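Local coordinates for neuraminidase (PDB 4K3Y), which probably lacks the sialidase activity of classical influenza neuraminidases, being the neuraminidase-like beta-propeller surface glycoprotein of a bat influenza A virus, at residues D153-A161 and H171-G179; F194-T202 and I264-S272. One frame throughout, in Å; residues are numbered along the deposited sequence.

Interaction 1: D153-A161 and H171-G179. With NAG (2-acetamido-2-deoxy-beta-D-glucopyranose), chain H.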
loop_
_atom_site.group_PDB
_atom_site.type_symbol
_atom_site.label_atom_id
_atom_site.label_comp_id
_atom_site.label_asym_id
_atom_site.label_seq_id
_atom_site.Cartn_x
_atom_site.Cartn_y
_atom_site.Cartn_z
ATOM N N ASP C 153 -16.378 11.262 -21.753
ATOM C CA ASP C 153 -16.373 10.401 -22.925
ATOM C C ASP C 153 -15.061 10.557 -23.702
ATOM O O ASP C 153 -15.076 10.813 -24.912
ATOM C CB ASP C 153 -17.581 10.735 -23.810
ATOM C CG ASP C 153 -17.975 9.589 -24.719
ATOM O OD1 ASP C 153 -17.717 8.417 -24.366
ATOM O OD2 ASP C 153 -18.561 9.858 -25.785
ATOM N N GLY C 154 -13.935 10.421 -22.998
ATOM C CA GLY C 154 -12.629 10.436 -23.637
ATOM C C GLY C 154 -11.897 11.770 -23.747
ATOM O O GLY C 154 -10.657 11.805 -23.670
ATOM N N THR C 155 -12.631 12.866 -23.948
ATOM C CA THR C 155 -11.974 14.174 -24.050
ATOM C C THR C 155 -11.984 14.945 -22.717
ATOM O O THR C 155 -12.942 14.864 -21.940
ATOM C CB THR C 155 -12.531 15.052 -25.209
ATOM O OG1 THR C 155 -13.779 15.638 -24.824
ATOM C CG2 THR C 155 -12.712 14.225 -26.487
ATOM N N CYS C 156 -10.900 15.671 -22.454
ATOM C CA CYS C 156 -10.790 16.470 -21.235
ATOM C C CYS C 156 -10.646 17.942 -21.562
ATOM O O CYS C 156 -9.916 18.316 -22.480
ATOM C CB CYS C 156 -9.597 16.022 -20.397
ATOM S SG CYS C 156 -9.709 14.319 -19.821
ATOM N N TYR C 157 -11.335 18.782 -20.802
ATOM C CA TYR C 157 -11.270 20.231 -21.019
ATOM C C TYR C 157 -10.686 20.983 -19.805
ATOM O O TYR C 157 -10.910 20.609 -18.649
ATOM C CB TYR C 157 -12.647 20.777 -21.417
ATOM C CG TYR C 157 -13.308 20.004 -22.546
ATOM C CD1 TYR C 157 -14.115 18.891 -22.285
ATOM C CD2 TYR C 157 -13.127 20.381 -23.874
ATOM C CE1 TYR C 157 -14.723 18.184 -23.315
ATOM C CE2 TYR C 157 -13.734 19.682 -24.909
ATOM C CZ TYR C 157 -14.529 18.587 -24.626
ATOM O OH TYR C 157 -15.124 17.898 -25.659
ATOM N N THR C 158 -9.900 22.017 -20.076
ATOM C CA THR C 158 -9.318 22.828 -19.016
ATOM C C THR C 158 -9.125 24.249 -19.523
ATOM O O THR C 158 -9.115 24.481 -20.738
ATOM C CB THR C 158 -7.974 22.254 -18.513
ATOM O OG1 THR C 158 -7.502 23.027 -17.399
ATOM C CG2 THR C 158 -6.923 22.262 -19.621
ATOM N N ILE C 159 -8.989 25.198 -18.595
ATOM C CA ILE C 159 -8.786 26.597 -18.956
ATOM C C ILE C 159 -7.456 27.096 -18.394
ATOM O O ILE C 159 -7.130 26.816 -17.246
ATOM C CB ILE C 159 -9.962 27.464 -18.475
ATOM C CG1 ILE C 159 -11.266 26.937 -19.080
ATOM C CG2 ILE C 159 -9.744 28.928 -18.866
ATOM C CD1 ILE C 159 -12.538 27.337 -18.347
ATOM N N ILE C 160 -6.685 27.811 -19.210
ATOM C CA ILE C 160 -5.378 28.320 -18.785
ATOM C C ILE C 160 -5.269 29.829 -18.961
ATOM O O ILE C 160 -5.708 30.381 -19.970
ATOM C CB ILE C 160 -4.231 27.619 -19.529
ATOM C CG1 ILE C 160 -4.274 26.116 -19.234
ATOM C CG2 ILE C 160 -2.867 28.213 -19.147
ATOM C CD1 ILE C 160 -3.133 25.352 -19.835
ATOM N N ALA C 161 -4.678 30.486 -17.967
ATOM C CA ALA C 161 -4.566 31.939 -17.959
ATOM C C ALA C 161 -3.155 32.415 -18.304
ATOM O O ALA C 161 -2.161 31.830 -17.860
ATOM C CB ALA C 161 -4.990 32.486 -16.608
ATOM N N HIS C 171 -7.215 34.327 -21.674
ATOM C CA HIS C 171 -7.629 32.989 -21.241
ATOM C C HIS C 171 -7.966 32.085 -22.425
ATOM O O HIS C 171 -8.504 32.534 -23.438
ATOM C CB HIS C 171 -8.800 33.090 -20.255
ATOM C CG HIS C 171 -8.564 34.093 -19.168
ATOM N ND1 HIS C 171 -7.859 33.798 -18.021
ATOM C CD2 HIS C 171 -8.888 35.405 -19.083
ATOM C CE1 HIS C 171 -7.784 34.877 -17.263
ATOM N NE2 HIS C 171 -8.399 35.867 -17.885
ATOM N N ARG C 172 -7.626 30.810 -22.298
ATOM C CA ARG C 172 -7.818 29.863 -23.386
ATOM C C ARG C 172 -8.513 28.581 -22.961
ATOM O O ARG C 172 -8.248 28.033 -21.887
ATOM C CB ARG C 172 -6.475 29.528 -24.028
ATOM C CG ARG C 172 -5.927 30.647 -24.892
ATOM C CD ARG C 172 -4.606 30.247 -25.490
ATOM N NE ARG C 172 -4.128 31.224 -26.461
ATOM C CZ ARG C 172 -3.052 31.043 -27.223
ATOM N NH1 ARG C 172 -2.357 29.912 -27.121
ATOM N NH2 ARG C 172 -2.676 31.985 -28.090
ATOM N N LEU C 173 -9.406 28.114 -23.824
ATOM C CA LEU C 173 -10.080 26.837 -23.635
ATOM C C LEU C 173 -9.284 25.707 -24.306
ATOM O O LEU C 173 -9.076 25.721 -25.512
ATOM C CB LEU C 173 -11.483 26.910 -24.230
ATOM C CG LEU C 173 -12.611 26.447 -23.317
ATOM C CD1 LEU C 173 -13.905 26.319 -24.107
ATOM C CD2 LEU C 173 -12.248 25.128 -22.636
ATOM N N TYR C 174 -8.830 24.735 -23.522
ATOM C CA TYR C 174 -8.078 23.613 -24.082
ATOM C C TYR C 174 -8.878 22.308 -24.073
ATOM O O TYR C 174 -9.519 21.960 -23.076
ATOM C CB TYR C 174 -6.740 23.417 -23.356
ATOM C CG TYR C 174 -5.679 24.427 -23.741
ATOM C CD1 TYR C 174 -5.637 25.682 -23.139
ATOM C CD2 TYR C 174 -4.718 24.128 -24.702
ATOM C CE1 TYR C 174 -4.681 26.613 -23.483
ATOM C CE2 TYR C 174 -3.753 25.059 -25.055
ATOM C CZ TYR C 174 -3.743 26.302 -24.438
ATOM O OH TYR C 174 -2.800 27.249 -24.763
ATOM N N ARG C 175 -8.843 21.597 -25.197
ATOM C CA ARG C 175 -9.423 20.265 -25.274
ATOM C C ARG C 175 -8.277 19.260 -25.339
ATOM O O ARG C 175 -7.292 19.486 -26.047
ATOM C CB ARG C 175 -10.347 20.147 -26.491
ATOM C CG ARG C 175 -10.158 18.874 -27.330
ATOM C CD ARG C 175 -11.205 18.690 -28.437
ATOM N NE ARG C 175 -11.427 19.893 -29.238
ATOM C CZ ARG C 175 -12.626 20.443 -29.426
ATOM N NH1 ARG C 175 -13.703 19.890 -28.873
ATOM N NH2 ARG C 175 -12.753 21.539 -30.164
ATOM N N LEU C 176 -8.390 18.168 -24.589
ATOM C CA LEU C 176 -7.308 17.188 -24.523
ATOM C C LEU C 176 -7.781 15.761 -24.687
ATOM O O LEU C 176 -8.758 15.331 -24.060
ATOM C CB LEU C 176 -6.558 17.298 -23.199
ATOM C CG LEU C 176 -5.831 18.611 -22.926
ATOM C CD1 LEU C 176 -5.914 18.895 -21.449
ATOM C CD2 LEU C 176 -4.377 18.539 -23.367
ATOM N N VAL C 177 -7.068 15.022 -25.524
ATOM C CA VAL C 177 -7.344 13.610 -25.681
ATOM C C VAL C 177 -6.123 12.805 -25.250
ATOM O O VAL C 177 -5.016 13.048 -25.734
ATOM C CB VAL C 177 -7.742 13.294 -27.119
ATOM C CG1 VAL C 177 -7.205 11.944 -27.521
ATOM C CG2 VAL C 177 -9.255 13.337 -27.259
ATOM N N ASN C 178 -6.323 11.878 -24.314
ATOM C CA ASN C 178 -5.248 11.001 -23.839
ATOM C C ASN C 178 -3.943 11.721 -23.498
ATOM O O ASN C 178 -2.856 11.197 -23.737
ATOM C CB ASN C 178 -4.941 9.901 -24.864
ATOM C CG ASN C 178 -6.083 8.914 -25.041
ATOM O OD1 ASN C 178 -7.167 9.065 -24.454
ATOM N ND2 ASN C 178 -5.844 7.895 -25.877
ATOM N N GLY C 179 -4.045 12.931 -22.965
ATOM C CA GLY C 179 -2.860 13.661 -22.567
ATOM C C GLY C 179 -2.282 14.584 -23.621
ATOM O O GLY C 179 -1.299 15.282 -23.355
HETATM C C1 NAG H . -6.902 6.912 -25.871
HETATM C C2 NAG H . -7.154 6.585 -27.343
HETATM C C3 NAG H . -8.183 5.469 -27.468
HETATM C C4 NAG H . -7.813 4.282 -26.588
HETATM C C5 NAG H . -7.491 4.706 -25.157
HETATM C C6 NAG H . -6.924 3.543 -24.344
HETATM C C7 NAG H . -6.929 8.357 -29.023
HETATM C C8 NAG H . -7.724 9.222 -29.962
HETATM N N2 NAG H . -7.628 7.759 -28.058
HETATM O O3 NAG H . -8.297 5.061 -28.816
HETATM O O4 NAG H . -8.893 3.371 -26.588
HETATM O O5 NAG H . -6.540 5.749 -25.153
HETATM O O6 NAG H . -5.607 3.261 -24.770
HETATM O O7 NAG H . -5.705 8.228 -29.151
#
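The Y157 ring and the R175 side chain lie alongside each other, pointing the same way with ring and guanidinium planes 73° apart. NH1 of R175 stands in the ring plane at its edge, 4.0 Å from Y157 OH, brought back there by a bend in the arginine chain (chi3 47°), while R175 CB sits 3.8 Å from Y157 CE2. At the edge of the Y174 ring, near its plane, lies the carbonyl O of T158. The I160 and Y174 side chains cross at about a right angle, with I160 CB 4.1 Å from Y174 CE1, and Y174 OH in turn borders the R172 guanidinium in its plane. Between these groups runs an antiparallel ladder in which C156–L176, T158–Y174 and I160–R172 are the hydrogen-bonded pairs; Y174 N reaches T158 O in 2.8 Å at a nearly straight 167°. T155 OG1 and Y157 OH share a hydrogen bond of 2.8 Å on the same face as R175. Beyond the second strand, N178 ND2 is bonded to C1 of an N-acetylglucosamine whose methyl C8 lies 3.7 Å from V177 CG1. The chemistry therefore changes from a mostly buried beta ladder to a glycosylated N178 at the open end, where the chain turns toward strand 180-187, while the R175 guanidinium is held by the Q226 and A182 carbonyls and the F228 ring, which would probably stabilise its charge.

Interaction 2: F194-T202 and I264-S272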
loop_
_atom_site.group_PDB
_atom_site.type_symbol
_atom_site.label_atom_id
_atom_site.label_comp_id
_atom_site.label_asym_id
_atom_site.label_seq_id
_atom_site.Cartn_x
_atom_site.Cartn_y
_atom_site.Cartn_z
ATOM N N PHE C 194 -10.672 36.448 -15.502
ATOM C CA PHE C 194 -11.285 35.130 -15.316
ATOM C C PHE C 194 -10.305 34.066 -14.793
ATOM O O PHE C 194 -9.907 33.152 -15.536
ATOM C CB PHE C 194 -11.899 34.665 -16.644
ATOM C CG PHE C 194 -12.915 33.565 -16.495
ATOM C CD1 PHE C 194 -14.151 33.826 -15.911
ATOM C CD2 PHE C 194 -12.649 32.270 -16.951
ATOM C CE1 PHE C 194 -15.113 32.816 -15.771
ATOM C CE2 PHE C 194 -13.604 31.263 -16.818
ATOM C CZ PHE C 194 -14.840 31.538 -16.223
ATOM N N GLU C 195 -9.922 34.171 -13.522
ATOM C CA GLU C 195 -8.921 33.247 -12.949
ATOM C C GLU C 195 -9.534 32.071 -12.197
ATOM O O GLU C 195 -10.652 32.170 -11.694
ATOM C CB GLU C 195 -7.959 33.990 -12.009
ATOM C CG GLU C 195 -7.218 35.158 -12.651
ATOM C CD GLU C 195 -6.025 34.733 -13.493
ATOM O OE1 GLU C 195 -5.442 33.650 -13.247
ATOM O OE2 GLU C 195 -5.663 35.503 -14.404
ATOM N N PHE C 196 -8.795 30.964 -12.131
ATOM C CA PHE C 196 -9.193 29.784 -11.339
ATOM C C PHE C 196 -10.619 29.276 -11.526
ATOM O O PHE C 196 -11.312 29.060 -10.528
ATOM C CB PHE C 196 -9.025 30.084 -9.841
ATOM C CG PHE C 196 -7.787 30.837 -9.525
ATOM C CD1 PHE C 196 -6.540 30.283 -9.804
ATOM C CD2 PHE C 196 -7.855 32.103 -8.967
ATOM C CE1 PHE C 196 -5.374 30.976 -9.525
ATOM C CE2 PHE C 196 -6.686 32.807 -8.675
ATOM C CZ PHE C 196 -5.443 32.234 -8.961
ATOM N N PRO C 197 -11.072 29.076 -12.777
ATOM C CA PRO C 197 -12.449 28.561 -12.859
ATOM C C PRO C 197 -12.610 27.170 -12.220
ATOM O O PRO C 197 -11.722 26.317 -12.353
ATOM C CB PRO C 197 -12.713 28.484 -14.369
ATOM C CG PRO C 197 -11.344 28.470 -15.012
ATOM C CD PRO C 197 -10.456 29.268 -14.105
ATOM N N THR C 198 -13.709 26.973 -11.495
ATOM C CA THR C 198 -14.102 25.649 -11.025
ATOM C C THR C 198 -15.342 25.276 -11.797
ATOM O O THR C 198 -16.229 26.108 -12.037
ATOM C CB THR C 198 -14.406 25.593 -9.511
ATOM O OG1 THR C 198 -15.024 26.818 -9.093
ATOM C CG2 THR C 198 -13.147 25.419 -8.747
ATOM N N CYS C 199 -15.412 24.019 -12.190
ATOM C CA CYS C 199 -16.381 23.656 -13.200
ATOM C C CYS C 199 -17.203 22.434 -12.825
ATOM O O CYS C 199 -16.810 21.646 -11.966
ATOM C CB CYS C 199 -15.665 23.446 -14.540
ATOM S SG CYS C 199 -14.505 24.778 -14.992
ATOM N N TYR C 200 -18.352 22.288 -13.477
ATOM C CA TYR C 200 -19.140 21.063 -13.404
ATOM C C TYR C 200 -19.789 20.809 -14.757
ATOM O O TYR C 200 -19.908 21.714 -15.578
ATOM C CB TYR C 200 -20.190 21.145 -12.292
ATOM C CG TYR C 200 -21.251 22.202 -12.495
ATOM C CD1 TYR C 200 -21.018 23.534 -12.162
ATOM C CD2 TYR C 200 -22.498 21.863 -12.998
ATOM C CE1 TYR C 200 -21.999 24.494 -12.345
ATOM C CE2 TYR C 200 -23.477 22.814 -13.185
ATOM C CZ TYR C 200 -23.222 24.127 -12.856
ATOM O OH TYR C 200 -24.196 25.070 -13.037
ATOM N N TYR C 201 -20.193 19.573 -14.998
ATOM C CA TYR C 201 -20.886 19.234 -16.240
ATOM C C TYR C 201 -22.349 18.907 -15.972
ATOM O O TYR C 201 -22.671 18.157 -15.039
ATOM C CB TYR C 201 -20.216 18.024 -16.915
ATOM C CG TYR C 201 -20.927 17.532 -18.157
ATOM C CD1 TYR C 201 -20.699 18.138 -19.386
ATOM C CD2 TYR C 201 -21.828 16.468 -18.104
ATOM C CE1 TYR C 201 -21.342 17.706 -20.530
ATOM C CE2 TYR C 201 -22.483 16.026 -19.248
ATOM C CZ TYR C 201 -22.233 16.650 -20.462
ATOM O OH TYR C 201 -22.866 16.236 -21.620
ATOM N N THR C 202 -23.234 19.478 -16.779
ATOM C CA THR C 202 -24.593 18.967 -16.850
ATOM C C THR C 202 -25.269 19.460 -18.120
ATOM O O THR C 202 -24.902 20.518 -18.639
ATOM C CB THR C 202 -25.414 19.361 -15.611
ATOM O OG1 THR C 202 -26.660 18.649 -15.610
ATOM C CG2 THR C 202 -25.661 20.867 -15.590
ATOM N N ILE C 264 -10.789 35.609 -4.450
ATOM C CA ILE C 264 -10.353 34.264 -4.119
ATOM C C ILE C 264 -11.180 33.266 -4.930
ATOM O O ILE C 264 -12.319 33.554 -5.305
ATOM C CB ILE C 264 -10.465 34.028 -2.603
ATOM C CG1 ILE C 264 -9.644 32.801 -2.182
ATOM C CG2 ILE C 264 -11.942 33.940 -2.167
ATOM C CD1 ILE C 264 -9.156 32.892 -0.756
ATOM N N GLN C 265 -10.591 32.123 -5.242
ATOM C CA GLN C 265 -11.292 31.081 -5.980
ATOM C C GLN C 265 -12.503 30.641 -5.185
ATOM O O GLN C 265 -12.426 30.407 -3.969
ATOM C CB GLN C 265 -10.355 29.899 -6.214
ATOM C CG GLN C 265 -10.928 28.683 -6.883
ATOM C CD GLN C 265 -9.815 27.707 -7.218
ATOM O OE1 GLN C 265 -8.818 27.609 -6.477
ATOM N NE2 GLN C 265 -9.943 27.015 -8.357
ATOM N N GLY C 266 -13.624 30.543 -5.888
ATOM C CA GLY C 266 -14.877 30.154 -5.282
ATOM C C GLY C 266 -15.823 29.863 -6.411
ATOM O O GLY C 266 -15.459 30.043 -7.584
ATOM N N PHE C 267 -17.038 29.449 -6.066
ATOM C CA PHE C 267 -17.945 28.888 -7.057
ATOM C C PHE C 267 -19.371 29.412 -6.940
ATOM O O PHE C 267 -19.790 29.947 -5.905
ATOM C CB PHE C 267 -17.958 27.348 -6.937
ATOM C CG PHE C 267 -18.453 26.843 -5.591
ATOM C CD1 PHE C 267 -17.560 26.631 -4.537
ATOM C CD2 PHE C 267 -19.811 26.581 -5.380
ATOM C CE1 PHE C 267 -18.009 26.178 -3.294
ATOM C CE2 PHE C 267 -20.265 26.120 -4.129
ATOM C CZ PHE C 267 -19.367 25.927 -3.090
ATOM N N MET C 268 -20.098 29.249 -8.039
ATOM C CA MET C 268 -21.539 29.405 -8.085
ATOM C C MET C 268 -22.081 28.137 -8.744
ATOM O O MET C 268 -21.395 27.524 -9.579
ATOM C CB MET C 268 -21.920 30.631 -8.912
ATOM C CG MET C 268 -21.553 31.985 -8.286
ATOM S SD MET C 268 -21.798 33.362 -9.432
ATOM C CE MET C 268 -21.414 34.782 -8.388
ATOM N N ILE C 269 -23.290 27.726 -8.372
ATOM C CA ILE C 269 -23.915 26.606 -9.061
ATOM C C ILE C 269 -25.168 27.070 -9.788
ATOM O O ILE C 269 -26.101 27.576 -9.156
ATOM C CB ILE C 269 -24.307 25.456 -8.108
ATOM C CG1 ILE C 269 -23.091 24.966 -7.322
ATOM C CG2 ILE C 269 -24.956 24.307 -8.905
ATOM C CD1 ILE C 269 -23.429 23.947 -6.241
ATOM N N GLU C 270 -25.189 26.894 -11.109
ATOM C CA GLU C 270 -26.347 27.293 -11.915
ATOM C C GLU C 270 -27.279 26.117 -12.216
ATOM O O GLU C 270 -26.867 25.099 -12.792
ATOM C CB GLU C 270 -25.902 27.943 -13.225
ATOM C CG GLU C 270 -27.014 28.081 -14.249
ATOM C CD GLU C 270 -27.921 29.269 -13.985
ATOM O OE1 GLU C 270 -27.818 29.880 -12.900
ATOM O OE2 GLU C 270 -28.737 29.596 -14.875
ATOM N N GLY C 271 -28.543 26.259 -11.837
ATOM C CA GLY C 271 -29.477 25.166 -12.009
ATOM C C GLY C 271 -30.911 25.635 -12.012
ATOM O O GLY C 271 -31.194 26.833 -12.147
ATOM N N SER C 272 -31.817 24.672 -11.892
ATOM C CA SER C 272 -33.211 24.957 -11.601
ATOM C C SER C 272 -33.162 25.692 -10.278
ATOM O O SER C 272 -33.788 26.745 -10.086
ATOM C CB SER C 272 -33.955 23.644 -11.438
ATOM O OG SER C 272 -33.075 22.650 -10.932
#
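Y200 reaches across from its strand so that its hydroxyl meets the backbone of E270, whose carbonyl lies at the edge of the ring and near its plane. Y200 OH donates to E270 O in 2.7 Å, arriving in the carbonyl plane on a lone pair (C=O···O angle 112°). Beside this bond, CG2 of I269 touches the ring obliquely, 4.3 Å from Y200 CZ. The E270 carboxylate turns elsewhere, to T296 OG1 and L297 N. At the other end of the contact Q265 stretches out, its CG anti to the backbone N (chi1 176°), and lays its amide against F196: NE2 is 3.5 Å from F196 CB and makes a weak 3.3 Å hydrogen bond to F196 O, its stronger partner being A146. Midway, T198 crosses Q265 and F267 obliquely, with CG2 3.6 Å from Q265 NE2 and OG1 3.7 Å from F267 CB. The touching parts run only 29° from parallel, yet side chains rather than a backbone ladder join them. Strands 197-202 and 268-269 begin successive propeller sheets, paired antiparallel with strands 205-211 and 273-279 respectively, and strand 315-322 of a further sheet packs on Y200 and F267.

In the fold
From the N terminus, interaction 1 comes first: it closes the loop joining strands 155-162 and 170-177, the two middle strands of one four-stranded propeller sheet. Interaction 2 opens only after that hairpin is complete, so the two follow in series, neither nested nor crossed. It closes a much longer excursion of 61 residues, carrying strands 205-211, 221-224 and 230-233, and joins the first strands of two successive sheets close to the centre of the folded chain. With centres about 16 Å apart, the contacts meet at their borders: I159 CD1 packs 3.7 Å from P197 CG, and H171 lies against F194 and E195. Three consecutive propeller sheets are thus linked.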